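Intimin (Escherichia coli, PDB 1F00) probably mediates bacterial adhesion by binding its receptor through a C-terminal region of immunoglobulin-like domains and a C-type lectin-like domain. Local coordinates at residues A[237-245]-A[269-279]. Numbering follows the deposited sequence.
Sequences QTIISWVQQ and IKASESNAYAT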
# COMPACT_ATOMS: atom_id res chain seq x y z
N GLN A 237 -17.92 -15.55 -18.97
CA GLN A 237 -18.75 -14.53 -19.59
C GLN A 237 -20.02 -14.44 -18.76
O GLN A 237 -20.81 -13.50 -18.90
CB GLN A 237 -19.09 -14.88 -21.04
CG GLN A 237 -17.90 -14.83 -21.98
CD GLN A 237 -16.97 -16.02 -21.81
OE1 GLN A 237 -15.87 -16.05 -22.38
NE2 GLN A 237 -17.40 -17.02 -21.05
N THR A 238 -20.22 -15.42 -17.89
CA THR A 238 -21.39 -15.44 -17.03
C THR A 238 -21.13 -16.16 -15.71
O THR A 238 -20.57 -17.25 -15.69
CB THR A 238 -22.60 -16.15 -17.70
OG1 THR A 238 -23.67 -16.25 -16.75
CG2 THR A 238 -22.22 -17.55 -18.17
N ILE A 239 -21.51 -15.52 -14.62
CA ILE A 239 -21.37 -16.13 -13.31
C ILE A 239 -22.75 -16.10 -12.66
O ILE A 239 -22.94 -15.57 -11.56
CB ILE A 239 -20.33 -15.40 -12.43
CG1 ILE A 239 -18.96 -15.45 -13.10
CG2 ILE A 239 -20.24 -16.08 -11.06
CD1 ILE A 239 -17.82 -14.85 -12.28
N ILE A 240 -23.71 -16.66 -13.39
CA ILE A 240 -25.09 -16.75 -12.91
C ILE A 240 -25.03 -17.67 -11.68
O ILE A 240 -24.55 -18.80 -11.76
CB ILE A 240 -26.00 -17.34 -14.02
CG1 ILE A 240 -27.42 -17.54 -13.49
CG2 ILE A 240 -25.42 -18.65 -14.55
CD1 ILE A 240 -28.41 -17.99 -14.55
N SER A 241 -25.53 -17.17 -10.55
CA SER A 241 -25.48 -17.92 -9.30
C SER A 241 -26.82 -18.06 -8.58
O SER A 241 -27.62 -17.14 -8.56
CB SER A 241 -24.49 -17.25 -8.35
OG SER A 241 -23.32 -16.83 -9.04
N TRP A 242 -27.03 -19.23 -7.97
CA TRP A 242 -28.26 -19.51 -7.23
C TRP A 242 -28.37 -18.62 -6.00
O TRP A 242 -27.35 -18.25 -5.41
CB TRP A 242 -28.26 -20.95 -6.72
CG TRP A 242 -28.24 -22.04 -7.75
CD1 TRP A 242 -27.19 -22.87 -8.03
CD2 TRP A 242 -29.33 -22.47 -8.57
NE1 TRP A 242 -27.57 -23.81 -8.97
CE2 TRP A 242 -28.88 -23.58 -9.31
CE3 TRP A 242 -30.65 -22.03 -8.74
CZ2 TRP A 242 -29.70 -24.26 -10.22
CZ3 TRP A 242 -31.47 -22.71 -9.64
CH2 TRP A 242 -30.99 -23.82 -10.37
N VAL A 243 -29.60 -18.27 -5.61
CA VAL A 243 -29.82 -17.51 -4.38
C VAL A 243 -30.83 -18.35 -3.60
O VAL A 243 -31.63 -19.07 -4.20
CB VAL A 243 -30.40 -16.07 -4.61
CG1 VAL A 243 -29.52 -15.30 -5.58
CG2 VAL A 243 -31.84 -16.13 -5.09
N GLN A 244 -30.78 -18.27 -2.27
CA GLN A 244 -31.68 -19.03 -1.40
C GLN A 244 -33.14 -18.98 -1.88
O GLN A 244 -33.65 -17.92 -2.25
CB GLN A 244 -31.61 -18.50 0.04
CG GLN A 244 -32.33 -19.38 1.06
CD GLN A 244 -31.55 -20.64 1.39
OE1 GLN A 244 -32.14 -21.69 1.69
NE2 GLN A 244 -30.23 -20.55 1.35
N GLN A 245 -33.81 -20.13 -1.88
CA GLN A 245 -35.21 -20.19 -2.31
C GLN A 245 -36.11 -19.48 -1.30
O GLN A 245 -35.86 -19.54 -0.10
CB GLN A 245 -35.70 -21.64 -2.40
CG GLN A 245 -35.23 -22.46 -3.60
CD GLN A 245 -35.74 -23.89 -3.52
OE1 GLN A 245 -35.61 -24.55 -2.49
NE2 GLN A 245 -36.32 -24.38 -4.61
N ILE A 269 -36.26 -20.17 -12.19
CA ILE A 269 -35.29 -21.08 -12.79
C ILE A 269 -35.47 -22.46 -12.17
O ILE A 269 -35.47 -22.60 -10.95
CB ILE A 269 -33.85 -20.56 -12.55
CG1 ILE A 269 -33.73 -19.12 -13.05
CG2 ILE A 269 -32.84 -21.45 -13.28
CD1 ILE A 269 -33.96 -18.97 -14.56
N LYS A 270 -35.65 -23.49 -13.00
CA LYS A 270 -35.86 -24.85 -12.50
C LYS A 270 -34.69 -25.26 -11.61
O LYS A 270 -33.54 -25.31 -12.07
CB LYS A 270 -36.01 -25.83 -13.67
CG LYS A 270 -36.69 -27.13 -13.28
CD LYS A 270 -36.92 -28.02 -14.50
CE LYS A 270 -37.97 -29.08 -14.20
NZ LYS A 270 -37.67 -29.78 -12.91
N ALA A 271 -34.99 -25.57 -10.35
CA ALA A 271 -33.97 -25.93 -9.36
C ALA A 271 -33.33 -27.31 -9.49
O ALA A 271 -32.18 -27.50 -9.09
CB ALA A 271 -34.57 -25.79 -7.96
N SER A 272 -34.07 -28.27 -10.04
CA SER A 272 -33.55 -29.63 -10.18
C SER A 272 -32.58 -29.80 -11.34
O SER A 272 -32.11 -30.90 -11.60
CB SER A 272 -34.71 -30.62 -10.34
OG SER A 272 -35.43 -30.38 -11.53
N GLU A 273 -32.28 -28.71 -12.04
CA GLU A 273 -31.35 -28.74 -13.17
C GLU A 273 -30.09 -27.94 -12.84
O GLU A 273 -30.12 -27.07 -11.97
CB GLU A 273 -31.99 -28.14 -14.42
CG GLU A 273 -33.36 -28.68 -14.77
CD GLU A 273 -33.81 -28.22 -16.15
OE1 GLU A 273 -33.72 -27.01 -16.44
OE2 GLU A 273 -34.26 -29.08 -16.94
N SER A 274 -28.99 -28.22 -13.53
CA SER A 274 -27.74 -27.50 -13.30
C SER A 274 -27.76 -26.21 -14.13
O SER A 274 -27.03 -26.07 -15.12
CB SER A 274 -26.55 -28.38 -13.67
OG SER A 274 -26.71 -28.94 -14.96
N ASN A 275 -28.60 -25.28 -13.70
CA ASN A 275 -28.82 -24.01 -14.36
C ASN A 275 -27.95 -22.85 -13.86
O ASN A 275 -27.95 -21.77 -14.45
CB ASN A 275 -30.30 -23.62 -14.23
CG ASN A 275 -31.20 -24.46 -15.11
OD1 ASN A 275 -32.36 -24.75 -14.77
ND2 ASN A 275 -30.69 -24.85 -16.28
N ALA A 276 -27.21 -23.06 -12.78
CA ALA A 276 -26.38 -21.98 -12.26
C ALA A 276 -25.17 -22.47 -11.50
O ALA A 276 -25.04 -23.66 -11.21
CB ALA A 276 -27.23 -21.07 -11.36
N TYR A 277 -24.27 -21.54 -11.18
CA TYR A 277 -23.06 -21.85 -10.43
C TYR A 277 -23.34 -21.72 -8.95
O TYR A 277 -24.26 -21.01 -8.54
CB TYR A 277 -21.93 -20.89 -10.82
CG TYR A 277 -21.44 -21.08 -12.22
CD1 TYR A 277 -21.91 -20.28 -13.26
CD2 TYR A 277 -20.53 -22.10 -12.52
CE1 TYR A 277 -21.48 -20.49 -14.57
CE2 TYR A 277 -20.10 -22.32 -13.83
CZ TYR A 277 -20.58 -21.51 -14.85
OH TYR A 277 -20.16 -21.73 -16.14
N ALA A 278 -22.55 -22.42 -8.14
CA ALA A 278 -22.70 -22.34 -6.71
C ALA A 278 -21.75 -21.25 -6.22
O ALA A 278 -20.52 -21.39 -6.33
CB ALA A 278 -22.36 -23.67 -6.05
N THR A 279 -22.31 -20.16 -5.73
CA THR A 279 -21.52 -19.07 -5.20
C THR A 279 -21.81 -19.04 -3.71
O THR A 279 -22.96 -18.87 -3.29
CB THR A 279 -21.88 -17.71 -5.85
OG1 THR A 279 -21.36 -17.68 -7.18
CG2 THR A 279 -21.26 -16.55 -5.06
O HOH W 1 -19.18 -19.55 -17.75
O HOH W 2 -24.90 -19.60 -5.42
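Ser241 and Tyr277 form a single backbone bridge where strands 240-242 and 276-279 meet at 64° between their chain directions. Tyr277 N donates to Ile240 O at 2.8 Å. The return bond from Trp242 N to Tyr277 O is weak at 3.3 Å. A water lies within 2.8 Å of Trp242 O and accepts a bond from Thr279 N. The bridge is a local link between two three-stranded sheets in the C-type lectin-like domain: strand 240-242 pairs with strand 254-259, and strand 276-281 with strand 184-190. Beside it, its CG anti to the carbonyl carbon (chi1 -62°), the Trp242 indole reaches towards 269-279. Ala276 CB sits over one face of its five-membered ring, a CH-pi contact 3.5 Å from the centroid. The six-membered ring pushes into the bend of 269-275, where the carbonyl oxygens of Lys270 and Glu273, first and last residues of a type I turn, lie at its edge in plane, Trp242 CZ2 3.3 Å from Glu273 O. Trp242 NE1 is held by Val194 O. Across the bridge, Thr279 OG1 donates to Ser241 OG (2.8 Å), which in turn donates to Ile239 O from above the carbonyl plane. Ile240 crosses the Tyr277 side chain at about a right angle, Ile240 CG2 4.1 Å from Tyr277 CD1.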